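Local coordinates for protein A197 (Sulfolobus turreted icosahedral virus, PDB 2C0N) that adopts the GT-A fold and is probably a viral glycosyltransferase, moving sugar units from a donor to an acceptor, at residues E50-D55 / I123-L128; K169-I174 / K185-N190; L17-V22 / D191-I196. One frame throughout, in Å; residues are numbered along the deposited sequence.

Contact 1 (E50-D55 / I123-L128); sequences EMKDYD and IKREFL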
# COMPACT_ATOMS: atom_id res chain seq x y z
N GLU A 50 7.23 22.84 5.05
CA GLU A 50 8.60 22.66 5.58
C GLU A 50 9.52 21.94 4.60
O GLU A 50 10.75 22.10 4.68
CB GLU A 50 8.58 21.95 6.94
CG GLU A 50 7.82 22.72 8.02
CD GLU A 50 8.43 24.07 8.35
OE1 GLU A 50 9.14 24.18 9.38
OE2 GLU A 50 8.23 25.03 7.57
N MSE A 51 8.96 21.16 3.68
CA MSE A 51 9.75 20.35 2.76
C MSE A 51 10.07 21.10 1.44
O MSE A 51 9.50 20.83 0.39
CB MSE A 51 9.06 19.00 2.57
CG MSE A 51 9.01 18.17 3.88
SE MSE A 51 7.65 16.78 3.89
CE MSE A 51 8.59 15.58 2.78
N LYS A 52 11.06 22.00 1.52
CA LYS A 52 11.33 23.03 0.50
C LYS A 52 11.79 22.50 -0.86
O LYS A 52 11.76 23.22 -1.85
CB LYS A 52 12.37 24.04 1.00
CG LYS A 52 12.10 24.64 2.39
CD LYS A 52 10.64 25.03 2.58
CE LYS A 52 10.49 26.26 3.48
NZ LYS A 52 10.72 27.50 2.67
N ASP A 53 12.18 21.23 -0.93
CA ASP A 53 12.53 20.65 -2.22
C ASP A 53 11.34 20.37 -3.11
O ASP A 53 11.48 20.18 -4.33
CB ASP A 53 13.37 19.42 -1.99
CG ASP A 53 14.76 19.80 -1.63
OD1 ASP A 53 15.30 20.61 -2.40
OD2 ASP A 53 15.25 19.40 -0.55
N TYR A 54 10.16 20.44 -2.52
CA TYR A 54 8.95 20.12 -3.26
C TYR A 54 8.26 21.41 -3.63
O TYR A 54 8.13 22.29 -2.80
CB TYR A 54 8.07 19.17 -2.45
CG TYR A 54 8.82 17.88 -2.23
CD1 TYR A 54 9.58 17.70 -1.10
CD2 TYR A 54 8.82 16.86 -3.18
CE1 TYR A 54 10.32 16.53 -0.90
CE2 TYR A 54 9.57 15.69 -2.99
CZ TYR A 54 10.30 15.53 -1.85
OH TYR A 54 11.08 14.38 -1.65
N ASP A 55 7.86 21.50 -4.89
CA ASP A 55 7.33 22.72 -5.50
C ASP A 55 5.82 22.68 -5.52
O ASP A 55 5.17 23.72 -5.63
CB ASP A 55 7.74 22.82 -6.97
CG ASP A 55 9.24 22.79 -7.17
OD1 ASP A 55 9.95 23.54 -6.49
OD2 ASP A 55 9.69 22.01 -8.04
N ILE A 123 -1.36 21.79 -6.26
CA ILE A 123 -1.36 23.15 -5.73
C ILE A 123 0.07 23.66 -5.63
O ILE A 123 0.91 23.05 -5.01
CB ILE A 123 -2.05 23.25 -4.36
CG1 ILE A 123 -3.36 22.44 -4.34
CG2 ILE A 123 -2.20 24.69 -3.98
CD1 ILE A 123 -4.06 22.44 -2.98
N LYS A 124 0.33 24.83 -6.19
CA LYS A 124 1.70 25.31 -6.17
C LYS A 124 2.12 25.97 -4.84
O LYS A 124 1.33 26.65 -4.16
CB LYS A 124 1.99 26.24 -7.36
CG LYS A 124 1.42 27.61 -7.33
CD LYS A 124 1.83 28.34 -8.62
CE LYS A 124 1.31 29.74 -8.73
NZ LYS A 124 1.47 30.34 -10.11
N ARG A 125 3.40 25.81 -4.53
CA ARG A 125 3.94 26.35 -3.31
C ARG A 125 3.71 27.84 -3.13
O ARG A 125 3.37 28.31 -2.05
CB ARG A 125 5.43 26.07 -3.27
CG ARG A 125 6.12 26.70 -2.08
CD ARG A 125 7.53 26.22 -1.99
NE ARG A 125 7.63 24.82 -1.54
CZ ARG A 125 7.51 24.41 -0.28
NH1 ARG A 125 7.26 25.27 0.70
NH2 ARG A 125 7.64 23.12 0.01
N GLU A 126 3.97 28.60 -4.19
CA GLU A 126 3.79 30.04 -4.15
C GLU A 126 2.44 30.43 -3.58
O GLU A 126 2.35 31.38 -2.80
CB GLU A 126 3.95 30.66 -5.53
CG GLU A 126 5.20 31.48 -5.67
CD GLU A 126 5.03 32.65 -6.63
OE1 GLU A 126 4.34 32.47 -7.67
OE2 GLU A 126 5.58 33.75 -6.35
N PHE A 127 1.39 29.75 -4.01
CA PHE A 127 0.05 30.03 -3.52
C PHE A 127 -0.12 29.67 -2.04
O PHE A 127 -0.70 30.44 -1.26
CB PHE A 127 -1.00 29.25 -4.31
CG PHE A 127 -2.39 29.55 -3.89
CD1 PHE A 127 -2.93 30.79 -4.14
CD2 PHE A 127 -3.16 28.60 -3.22
CE1 PHE A 127 -4.22 31.08 -3.78
CE2 PHE A 127 -4.47 28.92 -2.84
CZ PHE A 127 -4.98 30.16 -3.11
N LEU A 128 0.34 28.47 -1.69
CA LEU A 128 0.20 27.95 -0.33
C LEU A 128 1.04 28.73 0.68
O LEU A 128 0.66 28.86 1.84
CB LEU A 128 0.58 26.48 -0.30
CG LEU A 128 -0.43 25.56 -0.97
CD1 LEU A 128 0.11 24.15 -1.05
CD2 LEU A 128 -1.77 25.56 -0.26
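R125, the first residue of helix 125-128, sends its side chain across to the turn M51-Y54 and takes hold of one carbonyl with two nitrogens. NE reaches Y54 O at 2.9 Å and NH2 reaches the same oxygen at 3.0 Å, a side-on grip in which the oxygen lies in the guanidinium plane. The NE bond runs close to the line of the carbonyl. CG stands anti to the backbone N (chi1 175°), and the chain stays extended until it bends about CG-CD (chi3 -73°), which turns NE and NH2 together onto Y54 O.

A backbone bond adds to this: R125 N donates to D55 O at 3.0 Å, and R125 CB packs against the same oxygen at 3.3 Å.

K52 supplies the van der Waals part, which is slight: its CA lies over one face of the guanidinium, while its CD meets R125 NH1 at 3.9 Å, the two side chains crossing at about a right angle. As for charge, K52 NZ comes within 4.6 Å of R125 NH1, and E129 forms a salt bridge with that NH1, which probably eases the meeting of like charges.

Further bonds from the guanidinium to F48 O and L49 O, and a cation-pi contact with F48, bind it to the end of helix 37-50. The contact thus joins the link between helix 37-50 and strand 56-60 to the point where strand 120-124, antiparallel neighbour of strand 56-60, passes into helix 125-128.

Contact 2 (K169-I174 / K185-N190); sequences KAYHFI and KLILQN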
# COMPACT_ATOMS: atom_id res chain seq x y z
N LYS A 169 -6.87 12.43 -15.86
CA LYS A 169 -8.01 11.54 -15.68
C LYS A 169 -7.63 10.44 -14.72
O LYS A 169 -6.46 10.01 -14.70
CB LYS A 169 -8.44 10.92 -17.02
CG LYS A 169 -9.08 11.94 -17.95
CD LYS A 169 -9.54 11.33 -19.28
CE LYS A 169 -9.90 12.36 -20.27
NZ LYS A 169 -10.74 11.84 -21.38
N ALA A 170 -8.62 10.01 -13.93
CA ALA A 170 -8.43 8.96 -12.93
C ALA A 170 -9.65 8.07 -12.79
O ALA A 170 -10.79 8.52 -13.00
CB ALA A 170 -8.13 9.63 -11.58
N TYR A 171 -9.43 6.83 -12.34
CA TYR A 171 -10.52 5.97 -11.87
C TYR A 171 -10.86 6.35 -10.43
O TYR A 171 -9.97 6.73 -9.66
CB TYR A 171 -10.07 4.51 -11.88
CG TYR A 171 -9.61 4.06 -13.23
CD1 TYR A 171 -10.48 3.98 -14.30
CD2 TYR A 171 -8.27 3.78 -13.44
CE1 TYR A 171 -10.03 3.57 -15.54
CE2 TYR A 171 -7.81 3.40 -14.66
CZ TYR A 171 -8.67 3.30 -15.71
OH TYR A 171 -8.12 2.93 -16.89
N HIS A 172 -12.14 6.13 -10.06
CA HIS A 172 -12.61 6.39 -8.71
C HIS A 172 -13.13 5.06 -8.20
O HIS A 172 -14.18 4.60 -8.57
CB HIS A 172 -13.73 7.46 -8.73
CG HIS A 172 -13.94 8.16 -7.43
ND1 HIS A 172 -13.07 8.05 -6.36
CD2 HIS A 172 -14.93 8.98 -7.03
CE1 HIS A 172 -13.55 8.77 -5.35
NE2 HIS A 172 -14.66 9.36 -5.74
N PHE A 173 -12.31 4.41 -7.39
CA PHE A 173 -12.60 3.08 -6.91
C PHE A 173 -13.67 3.04 -5.87
O PHE A 173 -13.72 3.89 -4.97
CB PHE A 173 -11.31 2.43 -6.40
CG PHE A 173 -10.52 1.84 -7.48
CD1 PHE A 173 -9.67 2.62 -8.27
CD2 PHE A 173 -10.69 0.52 -7.82
CE1 PHE A 173 -8.97 2.07 -9.34
CE2 PHE A 173 -10.01 -0.04 -8.91
CZ PHE A 173 -9.13 0.75 -9.68
N ILE A 174 -14.55 2.05 -6.00
CA ILE A 174 -15.66 1.84 -5.10
C ILE A 174 -15.26 0.82 -4.05
O ILE A 174 -15.37 1.07 -2.85
CB ILE A 174 -16.94 1.42 -5.85
CG1 ILE A 174 -17.32 2.47 -6.91
CG2 ILE A 174 -18.10 1.27 -4.91
CD1 ILE A 174 -18.26 1.91 -8.00
N LYS A 185 -18.22 4.55 -16.95
CA LYS A 185 -18.48 3.14 -17.01
C LYS A 185 -17.86 2.54 -15.79
O LYS A 185 -17.03 3.14 -15.15
CB LYS A 185 -17.87 2.57 -18.30
CG LYS A 185 -18.53 3.14 -19.60
CD LYS A 185 -19.26 2.11 -20.46
CE LYS A 185 -20.71 1.83 -20.00
NZ LYS A 185 -21.68 2.91 -20.33
N LEU A 186 -18.28 1.35 -15.44
CA LEU A 186 -17.63 0.63 -14.34
C LEU A 186 -16.53 -0.27 -14.91
O LEU A 186 -16.76 -0.97 -15.90
CB LEU A 186 -18.69 -0.21 -13.66
CG LEU A 186 -18.59 -0.63 -12.21
CD1 LEU A 186 -18.46 0.58 -11.29
CD2 LEU A 186 -19.87 -1.44 -11.93
N ILE A 187 -15.36 -0.26 -14.30
CA ILE A 187 -14.25 -1.11 -14.75
C ILE A 187 -13.81 -1.94 -13.58
O ILE A 187 -14.16 -1.63 -12.45
CB ILE A 187 -13.08 -0.28 -15.34
CG1 ILE A 187 -12.46 0.67 -14.31
CG2 ILE A 187 -13.56 0.44 -16.55
CD1 ILE A 187 -11.40 0.03 -13.44
N LEU A 188 -13.08 -3.00 -13.85
CA LEU A 188 -12.58 -3.91 -12.83
C LEU A 188 -11.07 -4.09 -13.02
O LEU A 188 -10.63 -4.44 -14.09
CB LEU A 188 -13.32 -5.22 -12.97
CG LEU A 188 -13.36 -6.24 -11.83
CD1 LEU A 188 -14.43 -7.25 -12.08
CD2 LEU A 188 -12.06 -6.96 -11.85
N GLN A 189 -10.31 -3.88 -11.96
CA GLN A 189 -8.87 -4.05 -11.96
C GLN A 189 -8.52 -5.03 -10.87
O GLN A 189 -8.63 -4.70 -9.70
CB GLN A 189 -8.21 -2.68 -11.73
CG GLN A 189 -6.70 -2.74 -11.67
CD GLN A 189 -6.07 -3.49 -12.78
OE1 GLN A 189 -5.75 -4.70 -12.66
NE2 GLN A 189 -5.85 -2.80 -13.90
N ASN A 190 -8.10 -6.24 -11.22
CA ASN A 190 -7.82 -7.26 -10.21
C ASN A 190 -6.46 -7.89 -10.38
O ASN A 190 -6.23 -9.04 -10.03
CB ASN A 190 -8.94 -8.31 -10.15
CG ASN A 190 -8.97 -9.11 -8.82
OD1 ASN A 190 -8.83 -8.57 -7.69
ND2 ASN A 190 -9.16 -10.41 -8.95
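I187 has the most surface buried in this contact, its side chain directed at strand 162-173 and set against two aromatic rings. CG1 sits between the backbone N and the carbonyl carbon (chi1 62°), and from there the branch runs out to Y171: I187 CG1 lies 3.9 Å from Y171 CD1. I187 CD1 rests over one face of that ring, 4.1 Å above its plane and displaced toward the rim, and the two side chains cross at about a right angle.

F173, two residues on from Y171, brings the far end of its ring to the same neighbourhood. Its CZ approaches I187 CD1 at 4.5 Å and meets Q189 CB at 4.1 Å, with CB at the ring edge. Q189 meets the ring through CB, while its OE1 accepts a hydrogen bond from D191 N, two residues further on.

At the exposed border the methyl ends of I174 and L186 touch, CD1 to CD1 at 3.6 Å. No hydrogen bond spans the segments. Strand 178-180 pairs antiparallel with both strands, and A179 lies against Y171, F173 and I187, an arrangement characteristic of a strongly twisted antiparallel beta meander at the border of a sheet.

Contact 3 (L17-V22 / D191-I196); sequences LIDFLV and DHVARI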
# COMPACT_ATOMS: atom_id res chain seq x y z
N LEU A 17 -3.99 1.68 -6.39
CA LEU A 17 -3.21 2.88 -6.05
C LEU A 17 -1.74 2.56 -5.74
O LEU A 17 -0.86 3.25 -6.22
CB LEU A 17 -3.89 3.72 -4.95
CG LEU A 17 -3.14 5.00 -4.55
CD1 LEU A 17 -3.11 5.91 -5.65
CD2 LEU A 17 -3.83 5.61 -3.39
N ILE A 18 -1.46 1.45 -5.05
CA ILE A 18 -0.09 1.01 -4.84
C ILE A 18 0.61 0.85 -6.16
O ILE A 18 1.77 1.28 -6.32
CB ILE A 18 -0.05 -0.27 -4.05
CG1 ILE A 18 -0.64 -0.01 -2.68
CG2 ILE A 18 1.40 -0.79 -3.86
CD1 ILE A 18 -0.75 -1.26 -1.89
N ASP A 19 -0.08 0.24 -7.13
CA ASP A 19 0.52 0.04 -8.46
C ASP A 19 0.87 1.34 -9.16
O ASP A 19 1.97 1.47 -9.73
CB ASP A 19 -0.40 -0.82 -9.33
CG ASP A 19 0.34 -1.57 -10.39
OD1 ASP A 19 1.50 -2.02 -10.15
OD2 ASP A 19 -0.23 -1.67 -11.49
N PHE A 20 -0.04 2.30 -9.10
CA PHE A 20 0.22 3.62 -9.63
C PHE A 20 1.46 4.24 -8.95
O PHE A 20 2.33 4.81 -9.62
CB PHE A 20 -0.99 4.54 -9.41
CG PHE A 20 -0.68 5.98 -9.57
CD1 PHE A 20 -0.55 6.52 -10.83
CD2 PHE A 20 -0.45 6.78 -8.49
CE1 PHE A 20 -0.28 7.90 -11.00
CE2 PHE A 20 -0.20 8.11 -8.65
CZ PHE A 20 -0.09 8.66 -9.90
N LEU A 21 1.51 4.15 -7.62
CA LEU A 21 2.64 4.71 -6.84
C LEU A 21 3.99 4.12 -7.22
O LEU A 21 4.99 4.88 -7.38
CB LEU A 21 2.38 4.62 -5.34
CG LEU A 21 1.19 5.40 -4.81
CD1 LEU A 21 1.04 5.11 -3.32
CD2 LEU A 21 1.37 6.92 -5.05
N VAL A 22 4.04 2.80 -7.39
CA VAL A 22 5.27 2.09 -7.73
C VAL A 22 5.69 2.37 -9.17
O VAL A 22 6.84 2.75 -9.46
CB VAL A 22 5.09 0.55 -7.50
CG1 VAL A 22 6.26 -0.26 -8.05
CG2 VAL A 22 4.92 0.31 -6.05
N ASP A 191 -5.52 -7.11 -10.89
CA ASP A 191 -4.16 -7.59 -11.06
C ASP A 191 -3.38 -7.57 -9.75
O ASP A 191 -3.67 -6.78 -8.84
CB ASP A 191 -3.42 -6.70 -12.05
CG ASP A 191 -3.83 -6.94 -13.48
OD1 ASP A 191 -4.65 -7.86 -13.76
OD2 ASP A 191 -3.32 -6.20 -14.36
N HIS A 192 -2.37 -8.42 -9.69
CA HIS A 192 -1.37 -8.38 -8.59
C HIS A 192 -0.50 -7.18 -8.81
O HIS A 192 -0.45 -6.62 -9.92
CB HIS A 192 -0.53 -9.66 -8.61
CG HIS A 192 -1.34 -10.91 -8.73
ND1 HIS A 192 -2.38 -11.21 -7.87
CD2 HIS A 192 -1.30 -11.90 -9.64
CE1 HIS A 192 -2.92 -12.36 -8.24
NE2 HIS A 192 -2.28 -12.81 -9.31
N VAL A 193 0.19 -6.77 -7.77
CA VAL A 193 1.04 -5.59 -7.80
C VAL A 193 2.44 -5.99 -7.41
O VAL A 193 2.63 -6.54 -6.34
CB VAL A 193 0.52 -4.51 -6.87
CG1 VAL A 193 1.42 -3.28 -6.92
CG2 VAL A 193 -0.92 -4.16 -7.29
N ALA A 194 3.41 -5.68 -8.26
CA ALA A 194 4.78 -6.12 -8.09
C ALA A 194 5.72 -4.93 -8.00
O ALA A 194 5.55 -3.92 -8.67
CB ALA A 194 5.22 -7.00 -9.24
N ARG A 195 6.70 -5.09 -7.14
CA ARG A 195 7.85 -4.19 -7.09
C ARG A 195 9.06 -5.14 -7.07
O ARG A 195 9.41 -5.74 -6.05
CB ARG A 195 7.72 -3.29 -5.88
CG ARG A 195 8.69 -2.13 -5.81
CD ARG A 195 9.81 -2.45 -4.90
NE ARG A 195 10.82 -1.41 -4.92
CZ ARG A 195 12.00 -1.49 -4.31
NH1 ARG A 195 12.33 -2.57 -3.62
NH2 ARG A 195 12.85 -0.48 -4.41
N ILE A 196 9.65 -5.31 -8.24
CA ILE A 196 10.69 -6.31 -8.42
C ILE A 196 11.78 -5.61 -9.20
O ILE A 196 11.51 -5.05 -10.25
CB ILE A 196 10.21 -7.59 -9.18
CG1 ILE A 196 9.49 -7.23 -10.48
CG2 ILE A 196 9.32 -8.46 -8.29
CD1 ILE A 196 10.28 -7.47 -11.71
O HOH W 1 2.63 -4.51 -10.88
O HOH W 2 4.06 -1.88 -9.81
O HOH W 3 -0.28 -4.55 -11.63
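Helix 15-23 receives the C-terminal tail along I18, D19 and V22, with waters filling in where direct bonds are absent. The axes of helix segment 17-22 and strand 193-195 run roughly in the same direction, 29° apart and 8.3 Å from each other at closest.

The first link is through H192, whose carbonyl oxygen accepts from water 3; that water also donates to D19 OD2 at 2.9 Å. Next comes V193, directed at the helix. Its CG1, anti to the backbone N (chi1 180°), reaches I18 CG2 at 3.9 Å and lies 3.5 Å from D19 OD1, while V193 CG2 packs on D19 CB. The valine therefore covers the root of the aspartate and one branch of the isoleucine together. A194 turns its methyl group from the helix but uses both backbone polar atoms: N donates to water 1 and O accepts from water 2, and each water in turn donates to D19 OD1, at 2.8 Å and 2.6 Å. V22 CG1 also rests on A194 O and, at 3.8 Å, on R195 CG. Beyond CG the arginine chain bends away to a second subunit, where D25 of that subunit forms its salt bridge and I26 O, also of that subunit, accepts another bond. Residues V193 to R195 also pair antiparallel with a strand of that subunit.

D19 thus acts as an acceptor hub: three waters and the salt bridge from K23 surround its carboxylate. That setting probably stabilises the negative charge, and it ties the tail to the helix through solvent, alongside a small apolar patch.

None of the three contacts lies at the centre of the chain. Contacts 1 and 3 are partly buried and contact 2 is a surface one; contacts 1 and 2 stand on opposite sides of the chain's centre, with their own centres about 30 Å apart, yet both reach the same large sheet. Their chemistry differs accordingly: direct hydrogen bonds from the side chain and backbone of one arginine at a helix start in contact 1, carbon-to-carbon packing without a hydrogen bond in contact 2, and water bridges beside valine packing in contact 3. Contacts 2 and 3 follow one another along the C-terminal chain, strand 186-188 leading to strand 193-195. Contacts 1 and 3 both touch the second subunit, contact 3 through a shared sheet.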